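PDB 5M1T: MucR Phosphodiesterase from Pseudomonas aeruginosa, which belongs to the EAL-domain family, built on a modified TIM-barrel fold, and in this structure holds two magnesium ions beside a bound C2E ligand. Local coordinates for residues 240-245 with 260-265; 182-187 with 205-210. All coordinates share one frame; numbering follows the deposited sequence.

How the interactions relate
Interaction 2 comes first along the chain: 182-187 and 205-210 are brought side by side after a loop that carries helix 195-200. The chain then runs through helices 210-214 and 220-236, and interaction 1 pairs 240-245 with 260-265 after a second loop holding helix 248-257. The two contacts therefore follow in series, neither enclosing nor crossing the other. They are joined because strands 205-208 and 239-243 are neighbours, with V241 N facing L206 O and V241 O facing I208 N, probably as hydrogen bonds. Four consecutive barrel strands result, the last also pairing with strand 46-55; both contacts reach the same magnesium ion and C2E, and interaction 2 a second ion as well.

Interaction 1: residues 240-245 with 260-265; sequences IVAEGV and NSLQGF. With MG (magnesium ion), chain E; C2E (9,9'-[(2R,3R,3aS,5S,7aR,9R,10R,10aS,12S,14aR)-3,5,10,12-tetrahydroxy-5,12-dioxidooctahydro-2H,7H-difuro[3,2-d:3',2'-j][1,3,7,9,2,8]tetraoxadiphosphacyclododecine-2,9-diyl]bis(2-amino-1,9-dihydro-6H-purin-6-one)), chain C.
V241 lays its CG2 methyl against S261 OG, at 3.3 Å, on the face of the sheet that it shares with E243 and Q263. The strands are parallel neighbours in a beta-alpha-beta unit of the TIM-like EAL barrel. On the other face the small A242 leaves room for L262 CD2, 3.8 Å from A242 CB, and both pack on L254 of the connecting helix 248-257.

The ladder opens with a side chain: N260 OD1 takes I240 N at 2.8 Å in a nearly straight bond (173°), standing in for a strand carbonyl. I240 O then receives S261 N, and A242 N to S261 O and Q263 N to A242 O follow. The extended Q263 suits its place because its amide both donates and accepts: NE2 bonds to E65 and Q51, OE1 to K207 NZ. Q263 O accepts V245 N at 3.0 Å, and G264, lacking a side chain, lets V245 O come within 3.3 Å of its CA.

E243, CG anti to the backbone N (chi1 157°), grips the magnesium ion also bound by D186 and D187, OE1 and OE2 each 2.5 Å away. The F265 ring covers a guanine of C2E, while F265 N donates straight to C2E O6 at 2.7 Å.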
loop_
_atom_site.group_PDB
_atom_site.type_symbol
_atom_site.label_atom_id
_atom_site.label_comp_id
_atom_site.label_asym_id
_atom_site.label_seq_id
_atom_site.Cartn_x
_atom_site.Cartn_y
_atom_site.Cartn_z
ATOM N N ILE A 240 -10.989 6.841 23.019
ATOM C CA ILE A 240 -11.990 7.344 22.085
ATOM C C ILE A 240 -11.925 8.884 21.906
ATOM O O ILE A 240 -11.921 9.636 22.884
ATOM C CB ILE A 240 -13.400 6.955 22.564
ATOM C CG1 ILE A 240 -13.514 5.446 22.647
ATOM C CG2 ILE A 240 -14.465 7.489 21.623
ATOM C CD1 ILE A 240 -13.217 4.752 21.337
ATOM N N VAL A 241 -11.859 9.330 20.654
ATOM C CA VAL A 241 -11.895 10.740 20.348
ATOM C C VAL A 241 -13.223 11.038 19.682
ATOM O O VAL A 241 -13.592 10.391 18.664
ATOM C CB VAL A 241 -10.762 11.139 19.377
ATOM C CG1 VAL A 241 -10.760 12.645 19.150
ATOM C CG2 VAL A 241 -9.402 10.712 19.890
ATOM N N ALA A 242 -13.940 12.024 20.211
ATOM C CA ALA A 242 -15.134 12.497 19.521
ATOM C C ALA A 242 -14.733 13.669 18.661
ATOM O O ALA A 242 -14.098 14.599 19.140
ATOM C CB ALA A 242 -16.224 12.907 20.479
ATOM N N GLU A 243 -15.128 13.633 17.405
ATOM C CA GLU A 243 -14.728 14.634 16.415
ATOM C C GLU A 243 -15.965 15.388 15.918
ATOM O O GLU A 243 -17.035 14.826 15.834
ATOM C CB GLU A 243 -13.943 13.911 15.301
ATOM C CG GLU A 243 -13.890 14.575 13.963
ATOM C CD GLU A 243 -13.302 13.645 12.902
ATOM O OE1 GLU A 243 -14.079 13.178 11.992
ATOM O OE2 GLU A 243 -12.086 13.365 13.025
ATOM N N GLY A 244 -15.832 16.679 15.632
ATOM C CA GLY A 244 -16.949 17.482 15.153
ATOM C C GLY A 244 -17.779 18.122 16.263
ATOM O O GLY A 244 -18.943 18.450 16.049
ATOM N N VAL A 245 -17.200 18.312 17.440
ATOM C CA VAL A 245 -17.948 18.870 18.559
ATOM C C VAL A 245 -18.131 20.350 18.326
ATOM O O VAL A 245 -17.156 21.119 18.361
ATOM C CB VAL A 245 -17.206 18.620 19.893
ATOM C CG1 VAL A 245 -17.956 19.214 21.089
ATOM C CG2 VAL A 245 -16.999 17.116 20.091
ATOM N N ASN A 260 -12.679 10.063 25.854
ATOM C CA ASN A 260 -11.421 10.458 26.460
ATOM C C ASN A 260 -11.104 11.872 26.017
ATOM O O ASN A 260 -10.807 12.736 26.851
ATOM C CB ASN A 260 -10.313 9.459 26.105
ATOM C CG ASN A 260 -10.668 8.036 26.548
ATOM O OD1 ASN A 260 -11.182 7.206 25.766
ATOM N ND2 ASN A 260 -10.458 7.764 27.838
ATOM N N SER A 261 -11.236 12.127 24.719
ATOM C CA SER A 261 -10.871 13.405 24.163
ATOM C C SER A 261 -11.832 13.871 23.076
ATOM O O SER A 261 -12.582 13.074 22.482
ATOM C CB SER A 261 -9.434 13.362 23.640
ATOM O OG SER A 261 -9.237 12.310 22.716
ATOM N N LEU A 262 -11.848 15.190 22.879
ATOM C CA LEU A 262 -12.778 15.829 21.970
ATOM C C LEU A 262 -12.009 16.686 20.980
ATOM O O LEU A 262 -10.954 17.247 21.307
ATOM C CB LEU A 262 -13.767 16.725 22.723
ATOM C CG LEU A 262 -14.521 16.169 23.943
ATOM C CD1 LEU A 262 -15.451 17.246 24.480
ATOM C CD2 LEU A 262 -15.342 14.940 23.606
ATOM N N GLN A 263 -12.583 16.807 19.791
ATOM C CA GLN A 263 -12.056 17.667 18.748
ATOM C C GLN A 263 -13.241 18.330 18.048
ATOM O O GLN A 263 -14.280 17.694 17.796
ATOM C CB GLN A 263 -11.286 16.804 17.790
ATOM C CG GLN A 263 -10.466 17.524 16.813
ATOM C CD GLN A 263 -9.648 16.576 15.964
ATOM O OE1 GLN A 263 -9.249 15.487 16.416
ATOM N NE2 GLN A 263 -9.360 17.003 14.734
ATOM N N GLY A 264 -13.143 19.632 17.820
ATOM C CA GLY A 264 -14.240 20.309 17.156
ATOM C C GLY A 264 -14.133 21.802 17.238
ATOM O O GLY A 264 -13.338 22.337 18.038
ATOM N N PHE A 265 -14.946 22.469 16.413
ATOM C CA PHE A 265 -14.976 23.924 16.354
ATOM C C PHE A 265 -15.234 24.595 17.718
ATOM O O PHE A 265 -14.695 25.643 17.988
ATOM C CB PHE A 265 -16.011 24.413 15.359
ATOM C CG PHE A 265 -15.653 24.159 13.931
ATOM C CD1 PHE A 265 -14.463 23.550 13.580
ATOM C CD2 PHE A 265 -16.503 24.569 12.929
ATOM C CE1 PHE A 265 -14.133 23.352 12.276
ATOM C CE2 PHE A 265 -16.185 24.350 11.621
ATOM C CZ PHE A 265 -14.991 23.734 11.303
HETATM MG MG MG E . -12.226 11.769 11.093
HETATM P P1 C2E C . -10.728 14.040 8.811
HETATM O O2P C2E C . -9.501 13.195 9.012
HETATM O O1P C2E C . -12.013 13.453 9.360
HETATM O "O5'" C2E C . -10.440 15.455 9.488
HETATM C "C5'" C2E C . -11.426 16.103 10.262
HETATM C "C4'" C2E C . -12.248 17.049 9.416
HETATM O "O4'" C2E C . -13.349 17.525 10.213
HETATM C "C3'" C2E C . -11.466 18.280 8.993
HETATM O "O3'" C2E C . -11.948 18.714 7.722
HETATM C "C2'" C2E C . -11.824 19.319 10.033
HETATM O "O2'" C2E C . -11.694 20.660 9.561
HETATM C "C1'" C2E C . -13.284 18.951 10.262
HETATM N N9 C2E C . -13.817 19.401 11.548
HETATM C C8 C2E C . -13.203 19.355 12.741
HETATM N N7 C2E C . -14.015 19.850 13.700
HETATM C C5 C2E C . -15.167 20.203 13.114
HETATM C C6 C2E C . -16.440 20.785 13.554
HETATM O O6 C2E C . -16.621 21.052 14.763
HETATM N N1 C2E C . -17.376 20.999 12.616
HETATM C C2 C2E C . -17.179 20.707 11.310
HETATM N N2 C2E C . -18.159 20.951 10.410
HETATM N N3 C2E C . -16.041 20.162 10.845
HETATM C C4 C2E C . -15.026 19.907 11.692
HETATM P P11 C2E C . -10.923 19.099 6.545
HETATM O O21 C2E C . -9.777 19.896 7.146
HETATM O O11 C2E C . -11.647 19.916 5.529
HETATM O O5A C2E C . -10.363 17.727 5.946
HETATM C C5A C2E C . -11.291 16.800 5.375
HETATM C C4A C2E C . -10.613 15.463 5.169
HETATM O O4A C2E C . -9.473 15.600 4.327
HETATM C C3A C2E C . -10.042 14.892 6.440
HETATM O O3A C2E C . -11.023 14.256 7.241
HETATM C C2A C2E C . -8.999 13.932 5.929
HETATM O O2A C2E C . -9.580 12.709 5.502
HETATM C C1A C2E C . -8.476 14.646 4.707
HETATM N N91 C2E C . -7.174 15.306 5.011
HETATM C C81 C2E C . -6.946 16.513 5.570
HETATM N N71 C2E C . -5.612 16.765 5.646
HETATM C C51 C2E C . -4.987 15.695 5.124
HETATM C C61 C2E C . -3.592 15.281 4.894
HETATM O O61 C2E C . -2.648 16.025 5.239
HETATM N N11 C2E C . -3.377 14.084 4.322
HETATM C C21 C2E C . -4.394 13.268 3.968
HETATM N N21 C2E C . -4.120 12.081 3.399
HETATM N N31 C2E C . -5.696 13.575 4.147
HETATM C C41 C2E C . -6.021 14.748 4.719
HETATM O O HOH W 1 -14.195 12.015 10.114
#

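Interaction 2: residues 182-187 with 205-210; sequences GISIDD and ELKIDR. With MG (magnesium ion), chain E; MG (magnesium ion), chain D; C2E (9,9'-[(2R,3R,3aS,5S,7aR,9R,10R,10aS,12S,14aR)-3,5,10,12-tetrahydroxy-5,12-dioxidooctahydro-2H,7H-difuro[3,2-d:3',2'-j][1,3,7,9,2,8]tetraoxadiphosphacyclododecine-2,9-diyl]bis(2-amino-1,9-dihydro-6H-purin-6-one)), chain C.
D187 and D209 bring their carboxylates together, OD1 of D187 3.4 Å from OD1 of D209, with the two planes 81° apart. Both atoms are acceptors, but D187 OD1 is also bound to magnesium, at 2.4 Å, which probably offsets the repulsion. D209 OD2 meanwhile N-caps the next helix through G211 N. D186 bridges that ion and a second one, OD1 on the first and OD2 on the other, each at 2.2 Å; D187 N donates to D186 OD1 from above the carboxylate plane. Each ion also takes one oxygen of the same C2E phosphate, O1P on the shared ion and O2P on the second. R210 brings NH1 to 3.2 Å from O1P, a charge suited to a phosphate, and C2E O4' sits over one guanidinium face, toward its rim.

Behind this shell stands K207, long enough to bring one positive charge among the acids, where it probably eases their mutual repulsion. Its NZ is held by salt bridges to E156 and E65 and by Q263 OE1. Its aliphatic part passes S184, CG 3.2 Å from S184 OG. That hydroxyl donates to E205 OE2 at 2.6 Å, on the anti lone pair. E205 CG, placed between N and the carbonyl carbon (chi1 69°), turns the acid toward the serine, and OE1 keeps a salt bridge to K53.

Beneath these side chains, I185 N to E205 O and K207 N to I185 O keep the parallel strands in register. On the opposite face I185 and L206 lie side by side, I185 CB 3.8 Å from L206 CD2. With E243 on one ion and E65, N124 and E156 on the other, this forms the two-magnesium site at the C-terminal ends of the EAL barrel strands.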
loop_
_atom_site.group_PDB
_atom_site.type_symbol
_atom_site.label_atom_id
_atom_site.label_comp_id
_atom_site.label_asym_id
_atom_site.label_seq_id
_atom_site.Cartn_x
_atom_site.Cartn_y
_atom_site.Cartn_z
ATOM N N GLY A 182 2.088 6.129 17.239
ATOM C CA GLY A 182 0.698 5.882 17.644
ATOM C C GLY A 182 -0.166 5.627 16.406
ATOM O O GLY A 182 0.037 6.268 15.373
ATOM N N ILE A 183 -1.134 4.716 16.522
ATOM C CA ILE A 183 -2.036 4.396 15.410
ATOM C C ILE A 183 -3.497 4.683 15.782
ATOM O O ILE A 183 -4.014 4.135 16.745
ATOM C CB ILE A 183 -1.945 2.910 15.003
ATOM C CG1 ILE A 183 -0.515 2.517 14.655
ATOM C CG2 ILE A 183 -2.931 2.592 13.886
ATOM C CD1 ILE A 183 -0.007 3.212 13.423
ATOM N N SER A 184 -4.143 5.536 14.994
ATOM C CA SER A 184 -5.538 5.900 15.195
ATOM C C SER A 184 -6.403 5.409 14.030
ATOM O O SER A 184 -6.004 5.507 12.851
ATOM C CB SER A 184 -5.637 7.424 15.338
ATOM O OG SER A 184 -6.989 7.838 15.502
ATOM N N ILE A 185 -7.560 4.835 14.347
ATOM C CA ILE A 185 -8.543 4.465 13.313
ATOM C C ILE A 185 -9.574 5.582 13.167
ATOM O O ILE A 185 -10.404 5.809 14.045
ATOM C CB ILE A 185 -9.271 3.160 13.640
ATOM C CG1 ILE A 185 -8.299 2.036 13.962
ATOM C CG2 ILE A 185 -10.185 2.734 12.493
ATOM C CD1 ILE A 185 -7.322 1.662 12.876
ATOM N N ASP A 186 -9.519 6.260 12.039
ATOM C CA ASP A 186 -10.260 7.483 11.803
ATOM C C ASP A 186 -11.677 7.203 11.216
ATOM O O ASP A 186 -11.966 6.091 10.746
ATOM C CB ASP A 186 -9.450 8.303 10.775
ATOM C CG ASP A 186 -9.770 9.781 10.797
ATOM O OD1 ASP A 186 -10.669 10.233 11.584
ATOM O OD2 ASP A 186 -9.086 10.475 10.009
ATOM N N ASP A 187 -12.525 8.220 11.200
ATOM C CA ASP A 187 -13.874 8.105 10.611
ATOM C C ASP A 187 -14.621 6.842 11.051
ATOM O O ASP A 187 -15.326 6.195 10.266
ATOM C CB ASP A 187 -13.818 8.157 9.079
ATOM C CG ASP A 187 -13.252 9.480 8.546
ATOM O OD1 ASP A 187 -13.059 10.465 9.319
ATOM O OD2 ASP A 187 -13.004 9.511 7.321
ATOM N N GLU A 205 -6.256 4.347 19.410
ATOM C CA GLU A 205 -7.482 5.147 19.523
ATOM C C GLU A 205 -8.439 4.953 18.341
ATOM O O GLU A 205 -8.014 4.648 17.228
ATOM C CB GLU A 205 -7.145 6.636 19.713
ATOM C CG GLU A 205 -6.547 7.289 18.514
ATOM C CD GLU A 205 -6.356 8.815 18.613
ATOM O OE1 GLU A 205 -5.996 9.365 19.704
ATOM O OE2 GLU A 205 -6.544 9.463 17.539
ATOM N N LEU A 206 -9.732 5.092 18.627
ATOM C CA LEU A 206 -10.721 5.252 17.600
ATOM C C LEU A 206 -11.221 6.680 17.616
ATOM O O LEU A 206 -11.391 7.269 18.693
ATOM C CB LEU A 206 -11.885 4.309 17.800
ATOM C CG LEU A 206 -11.605 2.842 18.089
ATOM C CD1 LEU A 206 -12.947 2.188 18.309
ATOM C CD2 LEU A 206 -10.845 2.155 16.953
ATOM N N LYS A 207 -11.483 7.208 16.411
ATOM C CA LYS A 207 -12.064 8.555 16.252
ATOM C C LYS A 207 -13.477 8.452 15.679
ATOM O O LYS A 207 -13.664 8.134 14.502
ATOM C CB LYS A 207 -11.220 9.441 15.352
ATOM C CG LYS A 207 -9.758 9.438 15.719
ATOM C CD LYS A 207 -8.991 10.537 15.021
ATOM C CE LYS A 207 -9.009 11.842 15.802
ATOM N NZ LYS A 207 -8.526 12.986 14.921
ATOM N N ILE A 208 -14.465 8.773 16.505
ATOM C CA ILE A 208 -15.838 8.717 16.051
ATOM C C ILE A 208 -16.071 9.721 14.922
ATOM O O ILE A 208 -15.710 10.906 15.069
ATOM C CB ILE A 208 -16.838 9.039 17.171
ATOM C CG1 ILE A 208 -16.646 8.100 18.363
ATOM C CG2 ILE A 208 -18.234 8.913 16.611
ATOM C CD1 ILE A 208 -17.250 8.634 19.634
ATOM N N ASP A 209 -16.690 9.276 13.824
ATOM C CA ASP A 209 -16.840 10.174 12.678
ATOM C C ASP A 209 -17.752 11.330 13.040
ATOM O O ASP A 209 -18.781 11.130 13.715
ATOM C CB ASP A 209 -17.414 9.484 11.469
ATOM C CG ASP A 209 -17.455 10.409 10.256
ATOM O OD1 ASP A 209 -16.383 10.822 9.777
ATOM O OD2 ASP A 209 -18.565 10.771 9.817
ATOM N N ARG A 210 -17.375 12.526 12.598
ATOM C CA ARG A 210 -18.122 13.731 12.904
ATOM C C ARG A 210 -19.559 13.653 12.463
ATOM O O ARG A 210 -20.394 14.322 13.043
ATOM C CB ARG A 210 -17.488 14.964 12.272
ATOM C CG ARG A 210 -17.440 14.979 10.745
ATOM C CD ARG A 210 -16.802 16.297 10.290
ATOM N NE ARG A 210 -16.404 16.448 8.890
ATOM C CZ ARG A 210 -15.529 15.677 8.219
ATOM N NH1 ARG A 210 -14.997 14.551 8.750
ATOM N NH2 ARG A 210 -15.208 16.013 6.956
HETATM MG MG MG E . -12.226 11.769 11.093
HETATM MG MG MG D . -8.299 12.424 10.535
HETATM P P1 C2E C . -10.728 14.040 8.811
HETATM O O2P C2E C . -9.501 13.195 9.012
HETATM O O1P C2E C . -12.013 13.453 9.360
HETATM O "O5'" C2E C . -10.440 15.455 9.488
HETATM C "C5'" C2E C . -11.426 16.103 10.262
HETATM C "C4'" C2E C . -12.248 17.049 9.416
HETATM O "O4'" C2E C . -13.349 17.525 10.213
HETATM C "C3'" C2E C . -11.466 18.280 8.993
HETATM O "O3'" C2E C . -11.948 18.714 7.722
HETATM C "C2'" C2E C . -11.824 19.319 10.033
HETATM O "O2'" C2E C . -11.694 20.660 9.561
HETATM C "C1'" C2E C . -13.284 18.951 10.262
HETATM N N9 C2E C . -13.817 19.401 11.548
HETATM C C8 C2E C . -13.203 19.355 12.741
HETATM N N7 C2E C . -14.015 19.850 13.700
HETATM C C5 C2E C . -15.167 20.203 13.114
HETATM C C6 C2E C . -16.440 20.785 13.554
HETATM O O6 C2E C . -16.621 21.052 14.763
HETATM N N1 C2E C . -17.376 20.999 12.616
HETATM C C2 C2E C . -17.179 20.707 11.310
HETATM N N2 C2E C . -18.159 20.951 10.410
HETATM N N3 C2E C . -16.041 20.162 10.845
HETATM C C4 C2E C . -15.026 19.907 11.692
HETATM P P11 C2E C . -10.923 19.099 6.545
HETATM O O21 C2E C . -9.777 19.896 7.146
HETATM O O11 C2E C . -11.647 19.916 5.529
HETATM O O5A C2E C . -10.363 17.727 5.946
HETATM C C5A C2E C . -11.291 16.800 5.375
HETATM C C4A C2E C . -10.613 15.463 5.169
HETATM O O4A C2E C . -9.473 15.600 4.327
HETATM C C3A C2E C . -10.042 14.892 6.440
HETATM O O3A C2E C . -11.023 14.256 7.241
HETATM C C2A C2E C . -8.999 13.932 5.929
HETATM O O2A C2E C . -9.580 12.709 5.502
HETATM C C1A C2E C . -8.476 14.646 4.707
HETATM N N91 C2E C . -7.174 15.306 5.011
HETATM C C81 C2E C . -6.946 16.513 5.570
HETATM N N71 C2E C . -5.612 16.765 5.646
HETATM C C51 C2E C . -4.987 15.695 5.124
HETATM C C61 C2E C . -3.592 15.281 4.894
HETATM O O61 C2E C . -2.648 16.025 5.239
HETATM N N11 C2E C . -3.377 14.084 4.322
HETATM C C21 C2E C . -4.394 13.268 3.968
HETATM N N21 C2E C . -4.120 12.081 3.399
HETATM N N31 C2E C . -5.696 13.575 4.147
HETATM C C41 C2E C . -6.021 14.748 4.719
HETATM O O HOH W 2 -9.721 13.307 11.908
HETATM O O HOH W 1 -14.195 12.015 10.114
#